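Local coordinates for protein cyanophage-like gp41-1 intein (Metagenome, PDB 6QAZ) that is a naturally split intein that probably carries out protein splicing, cutting itself out and joining the flanking chains, at residues I60-S63 against L67-T70; G2-L7 against S45-Y50; D27-N32 against I111-N116; K90-K95 against D123-N128. One frame throughout, in Å; residues are numbered along the deposited sequence.

Contact 1: residues I60-S63 against L67-T70; sequences IICS and LFPT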
loop_
_atom_site.group_PDB
_atom_site.type_symbol
_atom_site.label_atom_id
_atom_site.label_comp_id
_atom_site.label_asym_id
_atom_site.label_seq_id
_atom_site.Cartn_x
_atom_site.Cartn_y
_atom_site.Cartn_z
ATOM N N ILE A 60 1.251 7.714 -1.455
ATOM C CA ILE A 60 1.806 6.529 -0.793
ATOM C C ILE A 60 3.238 6.369 -1.252
ATOM O O ILE A 60 3.544 6.647 -2.425
ATOM C CB ILE A 60 0.933 5.290 -1.030
ATOM C CG1 ILE A 60 1.395 4.115 -0.264
ATOM C CG2 ILE A 60 0.868 4.959 -2.492
ATOM C CD1 ILE A 60 0.329 2.991 -0.189
ATOM N N ILE A 61 4.083 5.898 -0.374
ATOM C CA ILE A 61 5.511 5.642 -0.671
ATOM C C ILE A 61 5.743 4.147 -0.544
ATOM O O ILE A 61 5.455 3.539 0.491
ATOM C CB ILE A 61 6.413 6.486 0.235
ATOM C CG1 ILE A 61 6.288 7.967 -0.140
ATOM C CG2 ILE A 61 7.867 6.029 0.119
ATOM C CD1 ILE A 61 7.009 8.880 0.811
ATOM N N CYS A 62 6.342 3.584 -1.585
ATOM C CA CYS A 62 6.512 2.129 -1.654
ATOM C C CYS A 62 7.750 1.786 -2.466
ATOM O O CYS A 62 8.358 2.632 -3.122
ATOM C CB CYS A 62 5.276 1.472 -2.262
ATOM S SG CYS A 62 4.957 1.950 -3.982
ATOM N N SER A 63 8.089 0.510 -2.475
ATOM C CA SER A 63 9.184 0.002 -3.308
ATOM C C SER A 63 8.695 -0.315 -4.709
ATOM O O SER A 63 7.487 -0.340 -5.005
ATOM C CB SER A 63 9.819 -1.197 -2.673
ATOM O OG SER A 63 8.912 -2.278 -2.646
ATOM N N LEU A 67 2.783 -4.150 -5.016
ATOM C CA LEU A 67 1.606 -4.267 -5.892
ATOM C C LEU A 67 0.430 -3.429 -5.418
ATOM O O LEU A 67 0.165 -3.269 -4.220
ATOM C CB LEU A 67 1.179 -5.731 -5.957
ATOM C CG LEU A 67 2.154 -6.690 -6.597
ATOM C CD1 LEU A 67 1.782 -8.131 -6.233
ATOM C CD2 LEU A 67 2.202 -6.516 -8.110
ATOM N N PHE A 68 -0.322 -2.985 -6.420
ATOM C CA PHE A 68 -1.616 -2.326 -6.219
ATOM C C PHE A 68 -2.655 -2.924 -7.151
ATOM O O PHE A 68 -2.376 -3.151 -8.334
ATOM C CB PHE A 68 -1.563 -0.837 -6.582
ATOM C CG PHE A 68 -0.660 -0.038 -5.699
ATOM C CD1 PHE A 68 0.719 -0.008 -5.921
ATOM C CD2 PHE A 68 -1.173 0.685 -4.628
ATOM C CE1 PHE A 68 1.556 0.688 -5.077
ATOM C CE2 PHE A 68 -0.337 1.417 -3.820
ATOM C CZ PHE A 68 1.026 1.409 -4.041
ATOM N N PRO A 69 -3.890 -3.078 -6.690
ATOM C CA PRO A 69 -4.973 -3.469 -7.583
ATOM C C PRO A 69 -5.269 -2.329 -8.540
ATOM O O PRO A 69 -5.302 -1.161 -8.167
ATOM C CB PRO A 69 -6.146 -3.772 -6.661
ATOM C CG PRO A 69 -5.834 -3.116 -5.381
ATOM C CD PRO A 69 -4.336 -2.978 -5.302
ATOM N N THR A 70 -5.537 -2.688 -9.786
ATOM C CA THR A 70 -5.932 -1.748 -10.842
ATOM C C THR A 70 -7.057 -2.412 -11.627
ATOM O O THR A 70 -7.338 -3.599 -11.472
ATOM C CB THR A 70 -4.767 -1.391 -11.772
ATOM O OG1 THR A 70 -4.572 -2.421 -12.756
ATOM C CG2 THR A 70 -3.487 -1.063 -11.050
#
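Ile60 and Cys62 meet the ring of Phe68 in the core of the all-beta HINT fold, the fold of inteins. The two sit on the same side of strand 59-63, two residues apart. The chain turns back over three residues and returns with Phe68. This ring reaches across to the strand. Only its far end is used: CE1, CE2 and CZ. Cys62 holds the edge. Its SG lies in the ring plane, 3.8 Å from CE1 of Phe68. This is a sulfur-aromatic contact at the edge, with SG 5.0 Å from the ring centroid. SG gets there by standing between the backbone N and the carbonyl carbon of Cys62, chi1 64°. Ile60 comes to the ring obliquely, and two of its methyls take part. CG2 of Ile60 lies 3.9 Å from CZ of Phe68. CG1 turns anti to the backbone N, and an extended chi2 carries CD1 beyond it, toward the same ring. The contact is made by side chains alone and is buried. His66 meets the Phe68 ring edge-to-face, and Ile52 and Thr126 also touch it. CG2 and CD1 of Ile60 both lie 4.0 Å from CE2 of Phe68.

Contact 2: residues G2-L7 against S45-Y50; sequences GGALDL and SKKKSY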
loop_
_atom_site.group_PDB
_atom_site.type_symbol
_atom_site.label_atom_id
_atom_site.label_comp_id
_atom_site.label_asym_id
_atom_site.label_seq_id
_atom_site.Cartn_x
_atom_site.Cartn_y
_atom_site.Cartn_z
ATOM N N GLY A 2 6.657 -9.624 -1.957
ATOM C CA GLY A 2 7.813 -8.769 -2.116
ATOM C C GLY A 2 7.445 -7.307 -2.128
ATOM O O GLY A 2 6.278 -6.895 -2.304
ATOM N N GLY A 3 8.471 -6.502 -1.953
ATOM C CA GLY A 3 8.360 -5.054 -1.797
ATOM C C GLY A 3 7.808 -4.666 -0.447
ATOM O O GLY A 3 7.686 -5.503 0.424
ATOM N N ALA A 4 7.470 -3.397 -0.285
ATOM C CA ALA A 4 7.324 -2.820 1.046
ATOM C C ALA A 4 6.817 -1.386 0.947
ATOM O O ALA A 4 6.819 -0.762 -0.129
ATOM C CB ALA A 4 8.639 -2.927 1.788
ATOM N N LEU A 5 6.409 -0.864 2.090
ATOM C CA LEU A 5 5.750 0.431 2.248
ATOM C C LEU A 5 6.519 1.298 3.247
ATOM O O LEU A 5 7.136 0.826 4.200
ATOM C CB LEU A 5 4.333 0.236 2.759
ATOM C CG LEU A 5 3.380 -0.421 1.772
ATOM C CD1 LEU A 5 2.045 -0.731 2.396
ATOM C CD2 LEU A 5 3.185 0.380 0.554
ATOM N N ASP A 6 6.381 2.623 3.095
ATOM C CA ASP A 6 6.988 3.543 4.068
ATOM C C ASP A 6 6.491 3.255 5.466
ATOM O O ASP A 6 5.301 2.967 5.677
ATOM C CB ASP A 6 6.677 4.971 3.663
ATOM C CG ASP A 6 7.439 5.962 4.488
ATOM O OD1 ASP A 6 8.656 6.054 4.263
ATOM O OD2 ASP A 6 6.827 6.579 5.394
ATOM N N LEU A 7 7.363 3.437 6.451
ATOM C CA LEU A 7 7.014 3.184 7.862
ATOM C C LEU A 7 5.835 4.016 8.349
ATOM O O LEU A 7 5.126 3.539 9.252
ATOM C CB LEU A 7 8.190 3.527 8.770
ATOM C CG LEU A 7 9.100 2.372 9.162
ATOM C CD1 LEU A 7 9.871 1.914 7.974
ATOM C CD2 LEU A 7 10.036 2.793 10.286
ATOM N N SER A 45 13.363 -3.659 5.751
ATOM C CA SER A 45 14.341 -3.748 4.661
ATOM C C SER A 45 14.593 -2.364 4.113
ATOM O O SER A 45 13.702 -1.630 4.032
ATOM C CB SER A 45 13.882 -4.708 3.553
ATOM O OG SER A 45 12.677 -4.235 2.949
ATOM N N LYS A 46 15.799 -2.117 3.636
ATOM C CA LYS A 46 16.135 -0.853 2.998
ATOM C C LYS A 46 16.067 -1.073 1.504
ATOM O O LYS A 46 16.742 -1.979 0.973
ATOM C CB LYS A 46 17.538 -0.428 3.384
ATOM C CG LYS A 46 17.849 1.022 3.063
ATOM C CD LYS A 46 19.160 1.502 3.644
ATOM C CE LYS A 46 19.378 2.982 3.415
ATOM N NZ LYS A 46 20.819 3.326 3.362
ATOM N N LYS A 47 15.257 -0.265 0.849
ATOM C CA LYS A 47 15.016 -0.375 -0.595
ATOM C C LYS A 47 14.870 1.037 -1.166
ATOM O O LYS A 47 14.492 1.994 -0.453
ATOM C CB LYS A 47 13.741 -1.179 -0.914
ATOM C CG LYS A 47 13.588 -2.547 -0.276
ATOM C CD LYS A 47 12.279 -3.248 -0.662
ATOM C CE LYS A 47 12.316 -4.749 -0.507
ATOM N NZ LYS A 47 11.523 -5.200 0.646
ATOM N N LYS A 48 15.091 1.159 -2.462
ATOM C CA LYS A 48 14.695 2.385 -3.154
ATOM C C LYS A 48 13.198 2.583 -3.032
ATOM O O LYS A 48 12.421 1.635 -3.196
ATOM C CB LYS A 48 15.128 2.345 -4.621
ATOM C CG LYS A 48 14.892 3.622 -5.438
ATOM C CD LYS A 48 15.514 4.888 -4.844
ATOM C CE LYS A 48 17.023 4.831 -4.805
ATOM N NZ LYS A 48 17.606 4.639 -6.154
ATOM N N SER A 49 12.788 3.813 -2.782
ATOM C CA SER A 49 11.377 4.156 -2.580
ATOM C C SER A 49 10.899 5.092 -3.671
ATOM O O SER A 49 11.691 5.796 -4.293
ATOM C CB SER A 49 11.167 4.721 -1.213
ATOM O OG SER A 49 11.763 5.986 -1.022
ATOM N N TYR A 50 9.589 5.092 -3.848
ATOM C CA TYR A 50 8.866 5.839 -4.872
ATOM C C TYR A 50 7.612 6.401 -4.241
ATOM O O TYR A 50 6.956 5.740 -3.447
ATOM C CB TYR A 50 8.422 4.930 -6.021
ATOM C CG TYR A 50 9.560 4.293 -6.744
ATOM C CD1 TYR A 50 10.207 3.187 -6.217
ATOM C CD2 TYR A 50 10.014 4.789 -7.953
ATOM C CE1 TYR A 50 11.296 2.610 -6.817
ATOM C CE2 TYR A 50 11.088 4.185 -8.607
ATOM C CZ TYR A 50 11.753 3.126 -8.006
ATOM O OH TYR A 50 12.832 2.507 -8.589
#
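Ala4 and Gly3 pack against the end of the Lys47 side chain, near the start of the deposited chain. The contact joins the N-terminal segment to strand 45-54 of the HINT beta fold, probably beside the N-terminal splice junction. The close part is small. CB of Ala4 points toward the 45-50 strand and lies 3.8 Å from NZ of Lys47. CE of Lys47 lies 4.2 Å from CA of Gly3, and NZ of Lys47 lies 3.9 Å from O of Gly3. This is van der Waals packing of the lysine end over a glycine-alanine step. Gly3 is modelled in two conformers, and its distances hold for one. Lys47 runs nearly extended as far as CE, then bends at chi4, 107°. The bend brings NZ round to Ser45, two residues back on the same face of the strand. NZ of Lys47 donates to OG of Ser45 at 2.8 Å, in the conformer described here; Ser45 has two. This bond lies within one strand, and in this conformer it would help keep the ammonium group beside Ala4. The other side is looser. Ser45 OG stays 4.4 Å from Ala4 CB. Gly2, at the chain start, is exposed, and Lys46 is exposed on the other face of the strand. The backbones do not pair here: CA of Gly3 and CA of Lys47 are 8.2 Å apart. Ala4 and Asp6 instead pair with Ser63 and Ile61 of strand 59-63, while Leu5 pairs with Ile109 of the long strand 93-113. Ser45 pairs with Leu108 of that same strand, which lies beside both segments.

Contact 3: residues D27-N32 against I111-N116; sequences DLVLSN and IEVSGN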
loop_
_atom_site.group_PDB
_atom_site.type_symbol
_atom_site.label_atom_id
_atom_site.label_comp_id
_atom_site.label_asym_id
_atom_site.label_seq_id
_atom_site.Cartn_x
_atom_site.Cartn_y
_atom_site.Cartn_z
ATOM N N ASP A 27 -3.123 -8.055 14.414
ATOM C CA ASP A 27 -3.903 -6.840 14.112
ATOM C C ASP A 27 -4.859 -7.130 12.957
ATOM O O ASP A 27 -4.669 -8.059 12.174
ATOM C CB ASP A 27 -3.021 -5.661 13.705
ATOM C CG ASP A 27 -2.553 -4.707 14.800
ATOM O OD1 ASP A 27 -3.391 -4.199 15.558
ATOM O OD2 ASP A 27 -1.313 -4.497 14.897
ATOM N N LEU A 28 -5.882 -6.310 12.863
ATOM C CA LEU A 28 -6.868 -6.335 11.776
ATOM C C LEU A 28 -6.772 -5.021 11.001
ATOM O O LEU A 28 -6.759 -3.963 11.648
ATOM C CB LEU A 28 -8.258 -6.516 12.379
ATOM C CG LEU A 28 -8.571 -7.927 12.887
ATOM C CD1 LEU A 28 -9.761 -7.907 13.803
ATOM C CD2 LEU A 28 -8.794 -8.902 11.734
ATOM N N VAL A 29 -6.702 -5.099 9.674
ATOM C CA VAL A 29 -6.575 -3.897 8.828
ATOM C C VAL A 29 -7.686 -3.866 7.809
ATOM O O VAL A 29 -8.020 -4.893 7.188
ATOM C CB VAL A 29 -5.191 -3.790 8.188
ATOM C CG1 VAL A 29 -4.135 -3.521 9.248
ATOM C CG2 VAL A 29 -4.826 -4.976 7.325
ATOM N N LEU A 30 -8.244 -2.684 7.594
ATOM C CA LEU A 30 -9.431 -2.546 6.742
ATOM C C LEU A 30 -9.049 -2.641 5.273
ATOM O O LEU A 30 -8.109 -1.978 4.822
ATOM C CB LEU A 30 -10.102 -1.202 7.010
ATOM C CG LEU A 30 -11.402 -0.980 6.250
ATOM C CD1 LEU A 30 -12.491 -1.948 6.682
ATOM C CD2 LEU A 30 -11.869 0.451 6.420
ATOM N N SER A 31 -9.820 -3.436 4.550
ATOM C CA SER A 31 -9.770 -3.579 3.098
ATOM C C SER A 31 -11.107 -3.170 2.496
ATOM O O SER A 31 -12.019 -2.740 3.212
ATOM C CB SER A 31 -9.441 -5.014 2.747
ATOM O OG SER A 31 -10.587 -5.821 2.800
ATOM N N ASN A 32 -11.239 -3.384 1.206
ATOM C CA ASN A 32 -12.534 -3.176 0.513
ATOM C C ASN A 32 -13.573 -4.217 0.907
ATOM O O ASN A 32 -14.743 -3.984 0.619
ATOM C CB ASN A 32 -12.324 -3.164 -1.007
ATOM C CG ASN A 32 -11.673 -4.412 -1.537
ATOM O OD1 ASN A 32 -10.704 -4.905 -0.981
ATOM N ND2 ASN A 32 -12.202 -4.923 -2.619
ATOM N N ILE A 111 4.090 -6.476 5.273
ATOM C CA ILE A 111 3.207 -7.346 6.040
ATOM C C ILE A 111 2.438 -8.260 5.096
ATOM O O ILE A 111 2.296 -7.963 3.923
ATOM C CB ILE A 111 2.248 -6.537 6.939
ATOM C CG1 ILE A 111 1.146 -5.812 6.163
ATOM C CG2 ILE A 111 3.015 -5.565 7.817
ATOM C CD1 ILE A 111 0.150 -5.073 7.037
ATOM N N GLU A 112 1.925 -9.341 5.629
ATOM C CA GLU A 112 1.007 -10.246 4.932
ATOM C C GLU A 112 -0.323 -10.230 5.663
ATOM O O GLU A 112 -0.327 -10.362 6.910
ATOM C CB GLU A 112 1.543 -11.674 4.946
ATOM C CG GLU A 112 0.680 -12.629 4.185
ATOM C CD GLU A 112 0.745 -12.398 2.706
ATOM O OE1 GLU A 112 1.711 -11.775 2.172
ATOM O OE2 GLU A 112 -0.233 -12.935 2.044
ATOM N N VAL A 113 -1.420 -10.106 4.933
ATOM C CA VAL A 113 -2.744 -10.125 5.534
ATOM C C VAL A 113 -3.570 -11.248 4.909
ATOM O O VAL A 113 -3.250 -11.765 3.840
ATOM C CB VAL A 113 -3.456 -8.759 5.465
ATOM C CG1 VAL A 113 -2.518 -7.644 5.945
ATOM C CG2 VAL A 113 -3.996 -8.441 4.079
ATOM N N SER A 114 -4.650 -11.602 5.598
ATOM C CA SER A 114 -5.536 -12.682 5.190
ATOM C C SER A 114 -6.468 -12.243 4.063
ATOM O O SER A 114 -6.383 -11.138 3.516
ATOM C CB SER A 114 -6.287 -13.204 6.388
ATOM O OG SER A 114 -7.239 -12.254 6.892
ATOM N N GLY A 115 -7.407 -13.128 3.736
ATOM C CA GLY A 115 -8.484 -12.752 2.834
ATOM C C GLY A 115 -7.965 -12.460 1.445
ATOM O O GLY A 115 -7.121 -13.193 0.894
ATOM N N ASN A 116 -8.415 -11.335 0.905
ATOM C CA ASN A 116 -8.000 -10.897 -0.433
ATOM C C ASN A 116 -6.612 -10.273 -0.464
ATOM O O ASN A 116 -6.195 -9.834 -1.541
ATOM C CB ASN A 116 -9.043 -9.957 -1.027
ATOM C CG ASN A 116 -9.142 -8.609 -0.345
ATOM O OD1 ASN A 116 -8.428 -8.305 0.616
ATOM N ND2 ASN A 116 -10.058 -7.802 -0.836
#
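Two chain segments of the HINT beta fold run side by side here: strand 28-31, and the end of the long strand 93-113 with the turn after it. The parts that touch, residues 29-32 and 113-116, run almost parallel. Their backbones are too far apart to pair, so side chains bridge the space. At one end the bridge is apolar. CG2 of Val29 touches CG1 of Val113 at 3.8 Å, and the two side chains cross at about a right angle. At the other end it is polar. ND2 of Asn116 donates to OD1 of Asn32 over 3.0 Å. The bond is bent, 140° at the hydrogen, and the donor is tilted from the carbonyl plane of Asn32. The acceptor lies close to the amide plane of Asn116, and the two amide planes are nearly parallel, 12° apart. CG of Asn116 lies between its backbone N and carbonyl carbon, chi1 69°, which turns the amide toward Ser31 and Asn32. The other end of that amide is also fixed. OD1 of Asn116 accepts from Asn36 ND2 and from Leu118 N. Ser31 packs beside it. In the conformer described, its OG is 3.9 Å from Asn116 OD1, but its hydroxyl is bonded to Thr33 OG1 and Gly34 O. Phe119 of strand 118-121 packs on Val29 and Ile111, and Val11 of strand 10-13 also touches Val29. Strand 34-41 pairs with both strand 28-31 and strand 93-113, and so joins them.

Contact 4: residues K90-K95 against D123-N128; sequences KEMMLK and DILTHN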
loop_
_atom_site.group_PDB
_atom_site.type_symbol
_atom_site.label_atom_id
_atom_site.label_comp_id
_atom_site.label_asym_id
_atom_site.label_seq_id
_atom_site.Cartn_x
_atom_site.Cartn_y
_atom_site.Cartn_z
ATOM N N LYS A 90 -10.559 4.788 -0.963
ATOM C CA LYS A 90 -11.691 4.353 -0.135
ATOM C C LYS A 90 -12.920 5.096 -0.626
ATOM O O LYS A 90 -12.870 6.288 -0.815
ATOM C CB LYS A 90 -11.398 4.514 1.348
ATOM C CG LYS A 90 -12.386 3.833 2.277
ATOM C CD LYS A 90 -11.977 3.921 3.752
ATOM C CE LYS A 90 -13.135 3.651 4.683
ATOM N NZ LYS A 90 -12.805 4.051 6.069
ATOM N N GLU A 91 -14.091 4.483 -0.818
ATOM C CA GLU A 91 -14.448 3.095 -1.031
ATOM C C GLU A 91 -14.646 2.810 -2.531
ATOM O O GLU A 91 -15.704 3.127 -3.179
ATOM C CB GLU A 91 -15.773 2.760 -0.363
ATOM C CG GLU A 91 -15.946 1.280 -0.079
ATOM C CD GLU A 91 -14.817 0.702 0.767
ATOM O OE1 GLU A 91 -14.584 1.200 1.860
ATOM O OE2 GLU A 91 -14.168 -0.188 0.306
ATOM N N MET A 92 -13.691 2.078 -3.030
ATOM C CA MET A 92 -13.549 1.600 -4.413
ATOM C C MET A 92 -13.853 2.692 -5.435
ATOM O O MET A 92 -14.434 2.389 -6.441
ATOM C CB MET A 92 -14.421 0.369 -4.599
ATOM C CG MET A 92 -13.963 -0.802 -3.758
ATOM S SD MET A 92 -12.306 -1.275 -4.155
ATOM C CE MET A 92 -12.453 -2.058 -5.752
ATOM N N MET A 93 -13.350 3.897 -5.217
ATOM C CA MET A 93 -13.477 4.993 -6.208
ATOM C C MET A 93 -12.196 5.071 -7.054
ATOM O O MET A 93 -11.146 5.104 -6.450
ATOM C CB MET A 93 -13.708 6.349 -5.522
ATOM C CG MET A 93 -14.956 6.381 -4.675
ATOM S SD MET A 93 -16.487 6.171 -5.622
ATOM C CE MET A 93 -16.548 7.756 -6.457
ATOM N N LEU A 94 -12.253 5.113 -8.379
ATOM C CA LEU A 94 -11.039 5.185 -9.196
ATOM C C LEU A 94 -10.488 6.598 -9.185
ATOM O O LEU A 94 -11.244 7.557 -9.360
ATOM C CB LEU A 94 -11.411 4.773 -10.605
ATOM C CG LEU A 94 -11.624 3.281 -10.782
ATOM C CD1 LEU A 94 -12.434 2.986 -12.032
ATOM C CD2 LEU A 94 -10.295 2.531 -10.784
ATOM N N LYS A 95 -9.188 6.723 -9.013
ATOM C CA LYS A 95 -8.497 8.014 -9.062
ATOM C C LYS A 95 -7.227 7.878 -9.871
ATOM O O LYS A 95 -6.443 6.929 -9.683
ATOM C CB LYS A 95 -8.184 8.534 -7.662
ATOM C CG LYS A 95 -9.411 8.916 -6.854
ATOM C CD LYS A 95 -10.152 10.124 -7.378
ATOM C CE LYS A 95 -11.448 10.356 -6.658
ATOM N NZ LYS A 95 -12.144 11.524 -7.218
ATOM N N ASP A 123 -5.597 5.530 2.678
ATOM C CA ASP A 123 -6.895 5.564 1.976
ATOM C C ASP A 123 -6.787 5.135 0.510
ATOM O O ASP A 123 -7.755 5.294 -0.226
ATOM C CB ASP A 123 -7.615 6.889 2.114
ATOM C CG ASP A 123 -8.017 7.224 3.510
ATOM O OD1 ASP A 123 -8.441 6.317 4.210
ATOM O OD2 ASP A 123 -7.975 8.416 3.876
ATOM N N ILE A 124 -5.665 4.535 0.116
ATOM C CA ILE A 124 -5.459 3.964 -1.223
ATOM C C ILE A 124 -5.486 2.448 -1.072
ATOM O O ILE A 124 -4.782 1.899 -0.243
ATOM C CB ILE A 124 -4.119 4.422 -1.820
ATOM C CG1 ILE A 124 -4.055 5.948 -1.915
ATOM C CG2 ILE A 124 -3.887 3.756 -3.161
ATOM C CD1 ILE A 124 -2.715 6.488 -2.338
ATOM N N LEU A 125 -6.267 1.758 -1.900
ATOM C CA LEU A 125 -6.298 0.293 -1.815
ATOM C C LEU A 125 -4.992 -0.258 -2.360
ATOM O O LEU A 125 -4.580 0.027 -3.504
ATOM C CB LEU A 125 -7.487 -0.242 -2.594
ATOM C CG LEU A 125 -7.801 -1.715 -2.348
ATOM C CD1 LEU A 125 -8.197 -2.008 -0.908
ATOM C CD2 LEU A 125 -8.930 -2.141 -3.280
ATOM N N THR A 126 -4.314 -1.059 -1.558
ATOM C CA THR A 126 -3.033 -1.642 -1.937
ATOM C C THR A 126 -3.030 -3.128 -1.636
ATOM O O THR A 126 -3.857 -3.622 -0.863
ATOM C CB THR A 126 -1.872 -0.900 -1.281
ATOM O OG1 THR A 126 -0.656 -1.229 -1.960
ATOM C CG2 THR A 126 -1.676 -1.235 0.174
ATOM N N HIS A 127 -2.134 -3.847 -2.291
ATOM C CA HIS A 127 -1.894 -5.244 -1.955
ATOM C C HIS A 127 -0.886 -5.295 -0.832
ATOM O O HIS A 127 -0.055 -4.372 -0.701
ATOM C CB HIS A 127 -1.428 -5.942 -3.219
ATOM C CG HIS A 127 -1.326 -7.393 -3.121
ATOM N ND1 HIS A 127 -0.299 -8.057 -2.498
ATOM C CD2 HIS A 127 -2.163 -8.331 -3.581
ATOM C CE1 HIS A 127 -0.535 -9.370 -2.612
ATOM N NE2 HIS A 127 -1.629 -9.557 -3.291
ATOM N N ASN A 128 -0.934 -6.329 -0.032
ATOM C CA ASN A 128 0.075 -6.476 1.014
ATOM C C ASN A 128 1.462 -6.485 0.406
ATOM O O ASN A 128 2.405 -5.987 1.052
ATOM C CB ASN A 128 -0.268 -7.590 1.998
ATOM C CG ASN A 128 -0.420 -9.025 1.501
ATOM O OD1 ASN A 128 -1.132 -9.808 2.137
ATOM N ND2 ASN A 128 0.264 -9.411 0.445
ATOM O OXT ASN A 128 1.589 -7.007 -0.740
#
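Lys90 and Asp123 meet through their backbones, and Met92 and Leu125 through their side chains. The hydrogen bond comes first. N of Lys90 donates to O of Asp123 at 2.9 Å, with an angle of 146° at the hydrogen. It ties the turn before strand 93-113 to the turn before strand 124-127. The apolar contact follows. SD of Met92 lies 3.6 Å from CD2 of Leu125. CB of Met92 points away from the other segment, but chi1 and chi2, -65° and -60°, bring SD round to the leucine methyl. CB of Leu125 points toward the 90-95 segment. The turn here contains a cis peptide before Glu91 and a positive phi at Met92. Opposite Val89, Met92 and Met93 form a G1 beta bulge. Charge plays a lesser part. NZ of Lys90 is 5.3 Å from OD1 of Asp123, too far for a salt bridge, and it bonds to Gln12 OE1 instead. At the C-terminal end of the second segment, ND1 of His127 donates to the terminal OXT of Asn128 at 2.8 Å, close to the imidazole plane. The chain ends in a His-Asn sequence, as inteins commonly do. Around the contact, strand 86-89 pairs with 93-113, and its Tyr88 bonds to the Leu125 backbone. Strand 118-121 pairs with 124-127, and its Tyr120 touches both Lys90 and Leu125.

From the N terminus, contact 2 closes the first loop when strand 45-54 passes over residues 2-7. Contact 3 opens inside that loop, at 27-32, and closes at 111-116, so contacts 2 and 3 cross. Contact 1 is a short loop between 60 and 70. It follows contact 2 and nests inside contact 3. Contact 4 opens at 90-95, still inside contact 3, and closes at the C terminus, so contacts 3 and 4 also cross. Contacts 1 and 2 adjoin through strands 59-63 and 45-54. Contacts 1 and 4 adjoin where Leu67 bonds to the backbone of His127. Contacts 3 and 4 share strand 93-113, and together the four tie both chain ends into the beta fold.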